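Local coordinates for PilO protein (PDB 5UVR), which is an inner-membrane component of the type IV pilus machinery that pairs with PilN to found the complex needed for pilus assembly and twitching motility, at residues 18-23 with 41-46. Residues are numbered along the deposited sequence; the frame is centred on the assembly and turned at random.
Sequences EFEEIK and SVVGGY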
ATOM      1  N   GLU A  18       3.578 -11.624   5.376  1.00 37.53           N
ATOM      2  CA  GLU A  18       4.430 -12.179   4.332  1.00 44.22           C
ATOM      3  C   GLU A  18       4.136 -11.406   3.055  1.00 40.11           C
ATOM      4  O   GLU A  18       3.110 -11.631   2.406  1.00 37.24           O
ATOM      5  CB  GLU A  18       4.166 -13.670   4.150  1.00 48.79           C
ATOM      6  CG  GLU A  18       4.295 -14.499   5.427  1.00 64.30           C
ATOM      7  CD  GLU A  18       5.741 -14.765   5.813  1.00 81.89           C
ATOM      8  OE1 GLU A  18       6.645 -14.453   5.007  1.00 92.44           O
ATOM      9  OE2 GLU A  18       5.974 -15.293   6.921  1.00 85.85           O
ATOM     10  N   PHE A  19       5.027 -10.489   2.692  1.00 36.04           N
ATOM     11  CA  PHE A  19       4.878  -9.810   1.413  1.00 34.03           C
ATOM     12  C   PHE A  19       5.070 -10.801   0.281  1.00 35.24           C
ATOM     13  O   PHE A  19       5.976 -11.643   0.319  1.00 37.57           O
ATOM     14  CB  PHE A  19       5.864  -8.656   1.300  1.00 37.48           C
ATOM     15  CG  PHE A  19       5.474  -7.472   2.123  1.00 37.62           C
ATOM     16  CD1 PHE A  19       4.593  -6.526   1.617  1.00 39.13           C
ATOM     17  CD2 PHE A  19       5.945  -7.323   3.413  1.00 43.24           C
ATOM     18  CE1 PHE A  19       4.215  -5.440   2.377  1.00 38.94           C
ATOM     19  CE2 PHE A  19       5.571  -6.231   4.183  1.00 47.80           C
ATOM     20  CZ  PHE A  19       4.702  -5.288   3.658  1.00 42.21           C
ATOM     21  N   GLU A  20       4.170 -10.745  -0.693  1.00 30.13           N
ATOM     22  CA  GLU A  20       4.297 -11.529  -1.909  1.00 31.43           C
ATOM     23  C   GLU A  20       4.764 -10.679  -3.074  1.00 30.78           C
ATOM     24  O   GLU A  20       5.641 -11.099  -3.826  1.00 29.65           O
ATOM     25  CB  GLU A  20       2.968 -12.198  -2.278  1.00 32.46           C
ATOM     26  CG  GLU A  20       2.537 -13.324  -1.374  1.00 38.60           C
ATOM     27  CD  GLU A  20       1.337 -14.068  -1.929  1.00 41.01           C
ATOM     28  OE1 GLU A  20       0.560 -13.444  -2.693  1.00 42.86           O
ATOM     29  OE2 GLU A  20       1.177 -15.265  -1.611  1.00 42.10           O
ATOM     30  N   GLU A  21       4.223  -9.471  -3.226  1.00 29.43           N
ATOM     31  CA  GLU A  21       4.604  -8.649  -4.362  1.00 30.35           C
ATOM     32  C   GLU A  21       4.517  -7.181  -3.991  1.00 31.90           C
ATOM     33  O   GLU A  21       3.539  -6.749  -3.377  1.00 28.50           O
ATOM     34  CB  GLU A  21       3.714  -8.950  -5.567  1.00 38.54           C
ATOM     35  CG  GLU A  21       4.075  -8.165  -6.811  1.00 44.73           C
ATOM     36  CD  GLU A  21       3.819  -8.962  -8.072  1.00 62.12           C
ATOM     37  OE1 GLU A  21       3.831 -10.212  -7.994  1.00 72.04           O
ATOM     38  OE2 GLU A  21       3.604  -8.342  -9.136  1.00 67.45           O
ATOM     39  N   ILE A  22       5.544  -6.424  -4.363  1.00 26.98           N
ATOM     40  CA  ILE A  22       5.539  -4.972  -4.264  1.00 27.92           C
ATOM     41  C   ILE A  22       5.897  -4.448  -5.645  1.00 28.99           C
ATOM     42  O   ILE A  22       6.964  -4.769  -6.172  1.00 25.20           O
ATOM     43  CB  ILE A  22       6.533  -4.445  -3.218  1.00 29.37           C
ATOM     44  CG1 ILE A  22       6.263  -5.073  -1.848  1.00 32.11           C
ATOM     45  CG2 ILE A  22       6.452  -2.923  -3.141  1.00 31.87           C
ATOM     46  CD1 ILE A  22       7.263  -4.677  -0.785  1.00 34.98           C
ATOM     47  N   LYS A  23       5.010  -3.663  -6.237  1.00 25.52           N
ATOM     48  CA  LYS A  23       5.224  -3.171  -7.593  1.00 26.31           C
ATOM     49  C   LYS A  23       5.021  -1.670  -7.593  1.00 29.99           C
ATOM     50  O   LYS A  23       3.908  -1.195  -7.343  1.00 28.60           O
ATOM     51  CB  LYS A  23       4.279  -3.861  -8.577  1.00 33.54           C
ATOM     52  CG  LYS A  23       4.616  -3.630 -10.030  1.00 40.16           C
ATOM     53  CD  LYS A  23       3.620  -4.334 -10.934  1.00 51.74           C
ATOM     54  CE  LYS A  23       3.897  -4.034 -12.399  1.00 60.71           C
ATOM     55  NZ  LYS A  23       2.764  -4.461 -13.264  1.00 69.62           N
ATOM     56  N   SER A  41       0.727  -6.959  -2.605  1.00 26.29           N
ATOM     57  CA  SER A  41       0.033  -8.178  -2.222  1.00 29.66           C
ATOM     58  C   SER A  41       0.720  -8.722  -0.985  1.00 29.72           C
ATOM     59  O   SER A  41       1.947  -8.850  -0.961  1.00 28.29           O
ATOM     60  CB  SER A  41       0.063  -9.225  -3.336  1.00 30.48           C
ATOM     61  OG  SER A  41      -0.804  -8.870  -4.397  1.00 37.24           O
ATOM     62  N   VAL A  42      -0.052  -9.029   0.046  1.00 28.16           N
ATOM     63  CA  VAL A  42       0.548  -9.433   1.308  1.00 29.67           C
ATOM     64  C   VAL A  42      -0.359 -10.458   1.973  1.00 29.88           C
ATOM     65  O   VAL A  42      -1.579 -10.444   1.780  1.00 27.88           O
ATOM     66  CB  VAL A  42       0.819  -8.187   2.177  1.00 29.79           C
ATOM     67  CG1 VAL A  42      -0.474  -7.423   2.432  1.00 29.39           C
ATOM     68  CG2 VAL A  42       1.508  -8.552   3.458  1.00 33.85           C
ATOM     69  N   VAL A  43       0.248 -11.384   2.715  1.00 30.06           N
ATOM     70  CA  VAL A  43      -0.452 -12.512   3.326  1.00 29.19           C
ATOM     71  C   VAL A  43      -0.294 -12.453   4.839  1.00 28.59           C
ATOM     72  O   VAL A  43       0.810 -12.228   5.348  1.00 29.64           O
ATOM     73  CB  VAL A  43       0.067 -13.855   2.777  1.00 30.12           C
ATOM     74  CG1 VAL A  43      -0.474 -15.017   3.604  1.00 33.19           C
ATOM     75  CG2 VAL A  43      -0.322 -14.021   1.328  1.00 30.63           C
ATOM     76  N   GLY A  44      -1.392 -12.678   5.559  1.00 27.95           N
ATOM     77  CA  GLY A  44      -1.346 -12.679   7.011  1.00 30.43           C
ATOM     78  C   GLY A  44      -2.731 -12.927   7.578  1.00 28.90           C
ATOM     79  O   GLY A  44      -3.701 -13.128   6.842  1.00 27.63           O
ATOM     80  N   GLY A  45      -2.806 -12.916   8.907  1.00 27.02           N
ATOM     81  CA  GLY A  45      -4.090 -12.968   9.577  1.00 25.03           C
ATOM     82  C   GLY A  45      -4.797 -11.623   9.559  1.00 26.26           C
ATOM     83  O   GLY A  45      -4.203 -10.570   9.290  1.00 25.51           O
ATOM     84  N   TYR A  46      -6.096 -11.652   9.859  1.00 23.88           N
ATOM     85  CA  TYR A  46      -6.872 -10.406   9.881  1.00 25.06           C
ATOM     86  C   TYR A  46      -6.242  -9.349  10.775  1.00 23.33           C
ATOM     87  O   TYR A  46      -6.180  -8.168  10.405  1.00 24.39           O
ATOM     88  CB  TYR A  46      -8.298 -10.671  10.362  1.00 27.93           C
ATOM     89  CG  TYR A  46      -9.175 -11.399   9.384  1.00 29.33           C
ATOM     90  CD1 TYR A  46      -9.695 -10.752   8.269  1.00 33.86           C
ATOM     91  CD2 TYR A  46      -9.517 -12.727   9.594  1.00 29.38           C
ATOM     92  CE1 TYR A  46     -10.510 -11.433   7.375  1.00 35.72           C
ATOM     93  CE2 TYR A  46     -10.325 -13.403   8.715  1.00 32.45           C
ATOM     94  CZ  TYR A  46     -10.821 -12.756   7.615  1.00 34.26           C
ATOM     95  OH  TYR A  46     -11.625 -13.448   6.742  1.00 42.83           O
TER
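A classic beta bulge at E20 and E21, both set against S41, interrupts the antiparallel pairing of strand 18-24 with strand 33-44 in the modified ferredoxin fold of the PilO core. E20 N and E21 N both donate to S41 O, the first at 2.9 Å and the second, longer, at 3.3 Å. They approach from the same face of its carbonyl plane, and the S41 carbonyl is thus gripped twice. S41 N returns a hydrogen bond to E21 O. Toward the start of strand 18-24, E18 and V43 form a hydrogen-bonded pair: the bond from E18 N to V43 O is 2.8 Å long and almost straight at 178°, whereas the return bond from V43 N to E18 O is more bent, at 154°.

F19 and V42, a non-hydrogen-bonded pair, lie side by side on one face of the sheet. V42 CG2, anti to the backbone N, sits over one face of the F19 ring in a CH-pi contact, 4.2 Å from the centroid, with CD1 the nearest ring atom. On the other face, which carries E18, V43 and S41, the E20 side chain leans toward strand 33-44 and crosses V43. Its CG is anti to the carbonyl carbon (chi1 -71°) and the chain runs on extended, which brings OE2 within 3.5 Å of V43 CG2. The carboxylate finds its charge partner on the far side of strand 33-44, where OE1 forms a salt bridge with R82 of strand 81-86; S41 OG is hydrogen-bonded to S84 OG of that same strand 81-86. The extra residue of the bulge probably helps to direct E20 toward strand 33-44, so that one carboxylate lies against a valine methyl while its charge is probably balanced by an arginine one strand further on.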